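PDB 5G5G: putative xanthine dehydrogenase YAGS fad-binding subunit from Escherichia coli, which probably oxidises aldehydes, serving as the molybdenum-binding large subunit of a periplasmic aldehyde oxidase that carries its molybdenum on a pterin cytosine dinucleotide. Local coordinates for residues Y37-H42 with K267-R272; A113-E118 with A125-V130. All blocks are in the same frame, centred on the assembly; numbering follows the deposited sequence.

Contact 1 (Y37-H42 with K267-R272); sequences YAYEWH and KVMLPR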
ATOM      1  N   TYR C  37      15.004  -0.455 -10.882  1.00 12.16           N
ATOM      2  CA  TYR C  37      14.670   0.554  -9.876  1.00 11.46           C
ATOM      3  C   TYR C  37      15.957   0.970  -9.139  1.00 11.51           C
ATOM      4  O   TYR C  37      17.006   0.367  -9.304  1.00 11.79           O
ATOM      5  CB  TYR C  37      13.582  -0.036  -8.949  1.00 11.40           C
ATOM      6  CG  TYR C  37      12.283  -0.385  -9.697  1.00 11.21           C
ATOM      7  CD1 TYR C  37      12.144  -1.599 -10.340  1.00 12.18           C
ATOM      8  CD2 TYR C  37      11.215   0.511  -9.744  1.00 11.03           C
ATOM      9  CE1 TYR C  37      11.035  -1.927 -11.078  1.00 11.64           C
ATOM     10  CE2 TYR C  37      10.070   0.206 -10.473  1.00 11.10           C
ATOM     11  CZ  TYR C  37       9.968  -1.019 -11.105  1.00 11.22           C
ATOM     12  OH  TYR C  37       8.850  -1.385 -11.866  1.00 11.20           O
ATOM     13  N   ALA C  38      15.855   2.044  -8.358  1.00 11.93           N
ATOM     14  CA  ALA C  38      16.988   2.770  -7.767  1.00 12.12           C
ATOM     15  C   ALA C  38      18.014   1.899  -7.050  1.00 11.99           C
ATOM     16  O   ALA C  38      19.172   2.170  -7.146  1.00 13.04           O
ATOM     17  CB  ALA C  38      16.485   3.832  -6.828  1.00 11.86           C
ATOM     18  N   TYR C  39      17.582   0.834  -6.398  1.00 11.71           N
ATOM     19  CA  TYR C  39      18.516   0.020  -5.599  1.00 12.37           C
ATOM     20  C   TYR C  39      19.095  -1.143  -6.416  1.00 12.83           C
ATOM     21  O   TYR C  39      19.739  -2.026  -5.845  1.00 13.49           O
ATOM     22  CB  TYR C  39      17.772  -0.568  -4.432  1.00 12.36           C
ATOM     23  CG  TYR C  39      18.554  -0.901  -3.161  1.00 12.74           C
ATOM     24  CD1 TYR C  39      18.955   0.121  -2.276  1.00 13.34           C
ATOM     25  CD2 TYR C  39      18.777  -2.248  -2.798  1.00 13.15           C
ATOM     26  CE1 TYR C  39      19.613  -0.204  -1.062  1.00 13.48           C
ATOM     27  CE2 TYR C  39      19.439  -2.554  -1.623  1.00 13.57           C
ATOM     28  CZ  TYR C  39      19.817  -1.550  -0.762  1.00 14.23           C
ATOM     29  OH  TYR C  39      20.430  -1.836   0.461  1.00 14.40           O
ATOM     30  N   GLU C  40      18.877  -1.132  -7.726  1.00 12.64           N
ATOM     31  CA  GLU C  40      19.159  -2.299  -8.587  1.00 12.77           C
ATOM     32  C   GLU C  40      20.188  -2.061  -9.693  1.00 12.62           C
ATOM     33  O   GLU C  40      20.300  -2.868 -10.611  1.00 12.83           O
ATOM     34  CB  GLU C  40      17.820  -2.762  -9.184  1.00 12.77           C
ATOM     35  CG  GLU C  40      16.825  -3.137  -8.088  1.00 13.08           C
ATOM     36  CD  GLU C  40      15.401  -3.363  -8.593  1.00 13.37           C
ATOM     37  OE1 GLU C  40      15.161  -3.224  -9.813  1.00 13.53           O
ATOM     38  OE2 GLU C  40      14.555  -3.722  -7.775  1.00 13.62           O
ATOM     39  N   TRP C  41      20.886  -0.931  -9.657  1.00 12.68           N
ATOM     40  CA  TRP C  41      21.831  -0.540 -10.700  1.00 13.24           C
ATOM     41  C   TRP C  41      23.260  -1.097 -10.428  1.00 14.49           C
ATOM     42  O   TRP C  41      24.234  -0.345 -10.327  1.00 15.30           O
ATOM     43  CB  TRP C  41      21.893   0.984 -10.785  1.00 13.04           C
ATOM     44  CG  TRP C  41      20.580   1.628 -11.234  1.00 12.59           C
ATOM     45  CD1 TRP C  41      19.718   2.343 -10.463  1.00 12.56           C
ATOM     46  CD2 TRP C  41      20.019   1.623 -12.556  1.00 12.77           C
ATOM     47  NE1 TRP C  41      18.653   2.784 -11.215  1.00 12.16           N
ATOM     48  CE2 TRP C  41      18.829   2.388 -12.504  1.00 12.40           C
ATOM     49  CE3 TRP C  41      20.444   1.109 -13.796  1.00 13.24           C
ATOM     50  CZ2 TRP C  41      18.031   2.604 -13.623  1.00 13.18           C
ATOM     51  CZ3 TRP C  41      19.645   1.298 -14.910  1.00 13.43           C
ATOM     52  CH2 TRP C  41      18.448   2.056 -14.814  1.00 13.31           C
ATOM     53  N   HIS C  42      23.388  -2.401 -10.434  1.00 15.02           N
ATOM     54  CA  HIS C  42      24.646  -3.026 -10.035  1.00 15.59           C
ATOM     55  C   HIS C  42      25.816  -2.755 -10.982  1.00 16.16           C
ATOM     56  O   HIS C  42      26.922  -2.440 -10.505  1.00 16.56           O
ATOM     57  CB  HIS C  42      24.422  -4.528  -9.749  1.00 16.51           C
ATOM     58  CG  HIS C  42      23.802  -5.301 -10.879  1.00 18.11           C
ATOM     59  ND1 HIS C  42      24.567  -5.885 -11.881  1.00 20.10           N
ATOM     60  CD2 HIS C  42      22.524  -5.669 -11.127  1.00 19.06           C
ATOM     61  CE1 HIS C  42      23.776  -6.535 -12.716  1.00 20.25           C
ATOM     62  NE2 HIS C  42      22.529  -6.393 -12.305  1.00 19.94           N
ATOM     63  N   LYS C 267      24.541   2.998  -1.571  1.00 13.48           N
ATOM     64  CA  LYS C 267      23.087   2.941  -1.770  1.00 13.93           C
ATOM     65  C   LYS C 267      22.356   2.810  -0.466  1.00 13.22           C
ATOM     66  O   LYS C 267      22.856   2.195   0.486  1.00 13.80           O
ATOM     67  CB  LYS C 267      22.690   1.857  -2.752  1.00 14.14           C
ATOM     68  CG  LYS C 267      23.101   0.483  -2.424  1.00 14.85           C
ATOM     69  CD  LYS C 267      22.667  -0.415  -3.574  1.00 15.55           C
ATOM     70  CE  LYS C 267      22.664  -1.862  -3.244  1.00 16.09           C
ATOM     71  NZ  LYS C 267      22.084  -2.750  -4.288  1.00 15.44           N
ATOM     72  N   VAL C 268      21.230   3.472  -0.396  1.00 13.05           N
ATOM     73  CA  VAL C 268      20.430   3.621   0.824  1.00 13.19           C
ATOM     74  C   VAL C 268      18.954   3.409   0.481  1.00 12.93           C
ATOM     75  O   VAL C 268      18.442   4.050  -0.441  1.00 12.97           O
ATOM     76  CB  VAL C 268      20.561   5.047   1.401  1.00 13.90           C
ATOM     77  CG1 VAL C 268      19.674   5.217   2.637  1.00 14.44           C
ATOM     78  CG2 VAL C 268      22.021   5.342   1.759  1.00 13.98           C
ATOM     79  N   MET C 269      18.296   2.502   1.189  1.00 12.98           N
ATOM     80  CA  MET C 269      16.850   2.335   1.098  1.00 14.44           C
ATOM     81  C   MET C 269      16.251   2.657   2.472  1.00 14.72           C
ATOM     82  O   MET C 269      16.825   2.269   3.511  1.00 15.53           O
ATOM     83  CB  MET C 269      16.518   0.893   0.753  1.00 16.45           C
ATOM     84  CG  MET C 269      15.034   0.634   0.566  1.00 18.90           C
ATOM     85  SD  MET C 269      14.662  -1.099   0.072  1.00 23.40           S
ATOM     86  CE  MET C 269      15.764  -1.185  -1.306  1.00 27.47           C
ATOM     87  N   LEU C 270      15.140   3.350   2.498  1.00 13.71           N
ATOM     88  CA  LEU C 270      14.424   3.575   3.771  1.00 14.60           C
ATOM     89  C   LEU C 270      13.661   2.281   4.104  1.00 14.25           C
ATOM     90  O   LEU C 270      12.793   1.850   3.337  1.00 15.56           O
ATOM     91  CB  LEU C 270      13.461   4.739   3.663  1.00 13.71           C
ATOM     92  CG  LEU C 270      14.050   6.067   3.172  1.00 13.64           C
ATOM     93  CD1 LEU C 270      13.007   7.169   3.301  1.00 14.36           C
ATOM     94  CD2 LEU C 270      15.225   6.403   4.006  1.00 13.89           C
ATOM     95  N   PRO C 271      13.962   1.661   5.235  1.00 14.28           N
ATOM     96  CA  PRO C 271      13.226   0.421   5.567  1.00 14.44           C
ATOM     97  C   PRO C 271      11.728   0.706   5.725  1.00 13.12           C
ATOM     98  O   PRO C 271      11.371   1.775   6.245  1.00 11.57           O
ATOM     99  CB  PRO C 271      13.840   0.020   6.904  1.00 15.95           C
ATOM    100  CG  PRO C 271      15.164   0.749   6.985  1.00 16.53           C
ATOM    101  CD  PRO C 271      15.001   1.997   6.209  1.00 14.89           C
ATOM    102  N   ARG C 272      10.880  -0.237   5.293  1.00 12.71           N
ATOM    103  CA  ARG C 272       9.435  -0.042   5.304  1.00 12.04           C
ATOM    104  C   ARG C 272       8.934   0.470   6.689  1.00 12.24           C
ATOM    105  O   ARG C 272       8.115   1.407   6.717  1.00 12.15           O
ATOM    106  CB  ARG C 272       8.685  -1.307   4.865  1.00 12.19           C
ATOM    107  CG  ARG C 272       7.176  -1.164   4.834  1.00 12.20           C
ATOM    108  CD  ARG C 272       6.679  -0.103   3.886  1.00 12.44           C
ATOM    109  NE  ARG C 272       7.002  -0.478   2.535  1.00 11.94           N
ATOM    110  CZ  ARG C 272       6.759   0.246   1.461  1.00 12.59           C
ATOM    111  NH1 ARG C 272       6.203   1.466   1.574  1.00 12.37           N
ATOM    112  NH2 ARG C 272       7.089  -0.259   0.274  1.00 12.16           N
TER
HETATM  113  O   HOH W   1      21.646  -0.173   1.754  1.00 32.13           O
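The ring of Tyr39 is clamped between Lys267 and Met269, two residues on one face of strand 266-269. The strand is central in a seven-stranded mixed sheet, and the loop 37-42 comes from the a/b hammerhead family region. A tight turn sets up the loop. Tyr37 N meets Glu40 OE1 in a nearly straight bond (3.0 Å, 174°), reaching the carboxylate from above its plane, and Glu40 N bonds back to Tyr37 O. Tyr39 follows Ala38, and its side chain stands nearly perpendicular to both partners. Over one face runs the lysine chain, extended beyond CG: Lys267 CE lies 3.8 Å from the Tyr39 ring centroid in a CH-pi contact. Lys267 NZ, 4.0 Å from that centroid, adds a cation-pi interaction. The opposite face takes Met269 CE, 3.5 Å from the centroid, with the sulfur farther above it in a Met-aromatic contact. The methionine is extended to SD and then bends (chi3 -52°), which brings its methyl over the ring. Were Tyr39 replaced by an alanine, a gap would probably open between these two chains and the ammonium would lose its aromatic partner. Glu40 points away from the strand, and each of its carboxylate oxygens has a salt bridge to the chain of a neighbouring subunit. Lys267 NZ also has a salt bridge to an acidic side chain of a neighbouring subunit. Its other grip is on the loop backbone: Lys267 NZ donates to Tyr39 O at 2.9 Å, tilted 28° from the carbonyl plane.

Contact 2 (A113-E118 with A125-V130); sequences ALVVAE and AAASLV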
ATOM      1  N   ALA C 113      21.333   9.645  11.621  1.00 15.06           N
ATOM      2  CA  ALA C 113      22.627   9.078  11.283  1.00 15.16           C
ATOM      3  C   ALA C 113      22.464   8.053  10.156  1.00 14.89           C
ATOM      4  O   ALA C 113      21.333   7.592   9.862  1.00 14.33           O
ATOM      5  CB  ALA C 113      23.316   8.453  12.492  1.00 15.75           C
ATOM      6  N   LEU C 114      23.596   7.744   9.514  1.00 14.49           N
ATOM      7  CA  LEU C 114      23.637   6.678   8.500  1.00 14.66           C
ATOM      8  C   LEU C 114      24.900   5.877   8.707  1.00 14.53           C
ATOM      9  O   LEU C 114      25.981   6.440   8.700  1.00 14.99           O
ATOM     10  CB  LEU C 114      23.631   7.240   7.072  1.00 15.01           C
ATOM     11  CG  LEU C 114      23.614   6.166   5.963  1.00 14.91           C
ATOM     12  CD1 LEU C 114      22.173   5.824   5.615  1.00 14.76           C
ATOM     13  CD2 LEU C 114      24.401   6.615   4.746  1.00 15.70           C
ATOM     14  N   VAL C 115      24.768   4.566   8.928  1.00 14.10           N
ATOM     15  CA  VAL C 115      25.966   3.729   9.004  1.00 14.50           C
ATOM     16  C   VAL C 115      26.217   3.132   7.624  1.00 14.20           C
ATOM     17  O   VAL C 115      25.279   2.566   7.051  1.00 14.89           O
ATOM     18  CB  VAL C 115      25.789   2.581  10.001  1.00 14.86           C
ATOM     19  CG1 VAL C 115      27.024   1.707  10.045  1.00 15.61           C
ATOM     20  CG2 VAL C 115      25.486   3.103  11.395  1.00 15.41           C
ATOM     21  N   VAL C 116      27.449   3.237   7.115  1.00 13.94           N
ATOM     22  CA  VAL C 116      27.844   2.742   5.814  1.00 13.58           C
ATOM     23  C   VAL C 116      28.725   1.532   6.071  1.00 13.65           C
ATOM     24  O   VAL C 116      29.675   1.623   6.862  1.00 13.82           O
ATOM     25  CB  VAL C 116      28.698   3.819   5.088  1.00 14.07           C
ATOM     26  CG1 VAL C 116      29.113   3.336   3.718  1.00 14.27           C
ATOM     27  CG2 VAL C 116      27.890   5.086   4.981  1.00 14.03           C
ATOM     28  N   ALA C 117      28.385   0.400   5.464  1.00 13.34           N
ATOM     29  CA  ALA C 117      29.162  -0.825   5.628  1.00 13.93           C
ATOM     30  C   ALA C 117      29.281  -1.619   4.310  1.00 14.05           C
ATOM     31  O   ALA C 117      28.647  -1.313   3.327  1.00 13.47           O
ATOM     32  CB  ALA C 117      28.525  -1.677   6.699  1.00 14.00           C
ATOM     33  N   GLU C 118      30.091  -2.663   4.354  1.00 14.84           N
ATOM     34  CA  GLU C 118      30.438  -3.459   3.184  1.00 15.70           C
ATOM     35  C   GLU C 118      29.250  -4.285   2.681  1.00 14.59           C
ATOM     36  O   GLU C 118      29.143  -4.537   1.480  1.00 13.84           O
ATOM     37  CB  GLU C 118      31.593  -4.379   3.540  1.00 17.96           C
ATOM     38  CG  GLU C 118      32.894  -3.626   3.704  1.00 20.59           C
ATOM     39  CD  GLU C 118      33.524  -3.211   2.389  1.00 23.48           C
ATOM     40  OE1 GLU C 118      32.996  -3.561   1.295  1.00 25.54           O
ATOM     41  OE2 GLU C 118      34.555  -2.528   2.438  1.00 26.28           O
ATOM     42  N   ALA C 125      23.109  -4.252  11.355  1.00 14.11           N
ATOM     43  CA  ALA C 125      23.581  -4.638  12.670  1.00 14.78           C
ATOM     44  C   ALA C 125      24.331  -3.503  13.345  1.00 15.25           C
ATOM     45  O   ALA C 125      24.130  -3.295  14.581  1.00 16.73           O
ATOM     46  CB  ALA C 125      24.425  -5.887  12.601  1.00 15.28           C
ATOM     47  N   ALA C 126      25.181  -2.795  12.593  1.00 14.75           N
ATOM     48  CA  ALA C 126      25.940  -1.680  13.160  1.00 15.64           C
ATOM     49  C   ALA C 126      25.052  -0.492  13.553  1.00 15.49           C
ATOM     50  O   ALA C 126      25.324   0.180  14.538  1.00 15.87           O
ATOM     51  CB  ALA C 126      27.072  -1.227  12.229  1.00 15.73           C
ATOM     52  N   ALA C 127      23.993  -0.276  12.803  1.00 15.33           N
ATOM     53  CA  ALA C 127      23.057   0.819  13.083  1.00 15.80           C
ATOM     54  C   ALA C 127      22.427   0.680  14.471  1.00 16.74           C
ATOM     55  O   ALA C 127      22.212   1.703  15.118  1.00 16.85           O
ATOM     56  CB  ALA C 127      22.004   0.908  11.997  1.00 15.81           C
ATOM     57  N   SER C 128      22.173  -0.549  14.958  1.00 17.47           N
ATOM     58  CA  SER C 128      21.662  -0.763  16.315  1.00 19.10           C
ATOM     59  C   SER C 128      22.588  -0.277  17.381  1.00 18.24           C
ATOM     60  O   SER C 128      22.180  -0.143  18.496  1.00 17.93           O
ATOM     61  CB  SER C 128      21.475  -2.272  16.645  1.00 20.65           C
ATOM     62  OG  SER C 128      20.796  -2.824  15.584  1.00 25.02           O
ATOM     63  N   LEU C 129      23.870  -0.161  17.055  1.00 17.57           N
ATOM     64  CA  LEU C 129      24.862   0.288  18.023  1.00 17.78           C
ATOM     65  C   LEU C 129      25.032   1.821  18.146  1.00 17.61           C
ATOM     66  O   LEU C 129      25.728   2.260  19.054  1.00 18.04           O
ATOM     67  CB  LEU C 129      26.226  -0.323  17.704  1.00 18.05           C
ATOM     68  CG  LEU C 129      26.242  -1.840  17.568  1.00 18.28           C
ATOM     69  CD1 LEU C 129      27.655  -2.357  17.299  1.00 18.50           C
ATOM     70  CD2 LEU C 129      25.688  -2.446  18.828  1.00 19.32           C
ATOM     71  N   VAL C 130      24.434   2.597  17.254  1.00 17.03           N
ATOM     72  CA  VAL C 130      24.556   4.038  17.319  1.00 17.53           C
ATOM     73  C   VAL C 130      23.848   4.482  18.618  1.00 19.51           C
ATOM     74  O   VAL C 130      22.702   4.130  18.803  1.00 20.34           O
ATOM     75  CB  VAL C 130      23.954   4.687  16.069  1.00 16.61           C
ATOM     76  CG1 VAL C 130      23.860   6.204  16.203  1.00 17.08           C
ATOM     77  CG2 VAL C 130      24.817   4.329  14.864  1.00 16.31           C
TER
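Val115 keeps CG1 trans to its own backbone N (chi1 179°), which spreads its two methyls over helix 120-127 and the turn that follows Ala127. Val130 has nearly the same first torsion (171°), and its CG2 is turned to meet CG2 of Val115. The motif is a strand followed by a helix that folds back over it, within the a/b hammerhead family region. Strand 111-117 and the returning segment run in opposite senses, so Ala113 faces Val130 and Val115 faces Ala127. The packing is purely apolar. No hydrogen bond joins the two segments.

Val115 is the hub. Its CG1 touches Ala126 CB at 3.7 Å. Its CG2 does more, lying 3.7 Å from Ala127 CA and within reach of the methyl of that alanine as well. The small alanine side chains let the helix backbone come close: the CA atoms of Val115 and Ala127 are only 5.8 Å apart. A type I turn from Ala127 to Val130, with Val130 N bonded to Ala127 O at 3.2 Å, brings Val130 back to the strand. The two valines lie side by side and point opposite ways.

Around this core, Val77 of strand 77-82 packs against both Val115 and Ala126. Tyr52 and Val54 of strand 49-55 touch Ala127. Leu114 and Val116 point to the other face of the strand, where they meet helix 250-262. This part of the sheet therefore has a helix on each face. The last touch is loose: Ala113 CB stands 4.4 Å from Val130 CG1, whereas Val115 CG2 and Val130 CG2 approach to 3.7 Å.

In the fold
Contacts 1 and 2 lie about 16 Å apart, centre to centre, and share the seven-stranded mixed sheet. Along the chain, 37-42 comes first, then both segments of contact 2, and finally 267-272. In the sheet, strand 111-117 of contact 2 and strand 266-269 of contact 1 flank strand 49-55. They still meet on one face, where Val268 CG2 packs on Leu114 CD1 at 3.9 Å. Helix 250-262 covers that face. The sheet thus joins three strands from the hammerhead region to four from the molybdopterin cofactor-binding region. Contact 2 packs a local helix on it, while contact 1 fastens a distant loop beside a neighbouring subunit.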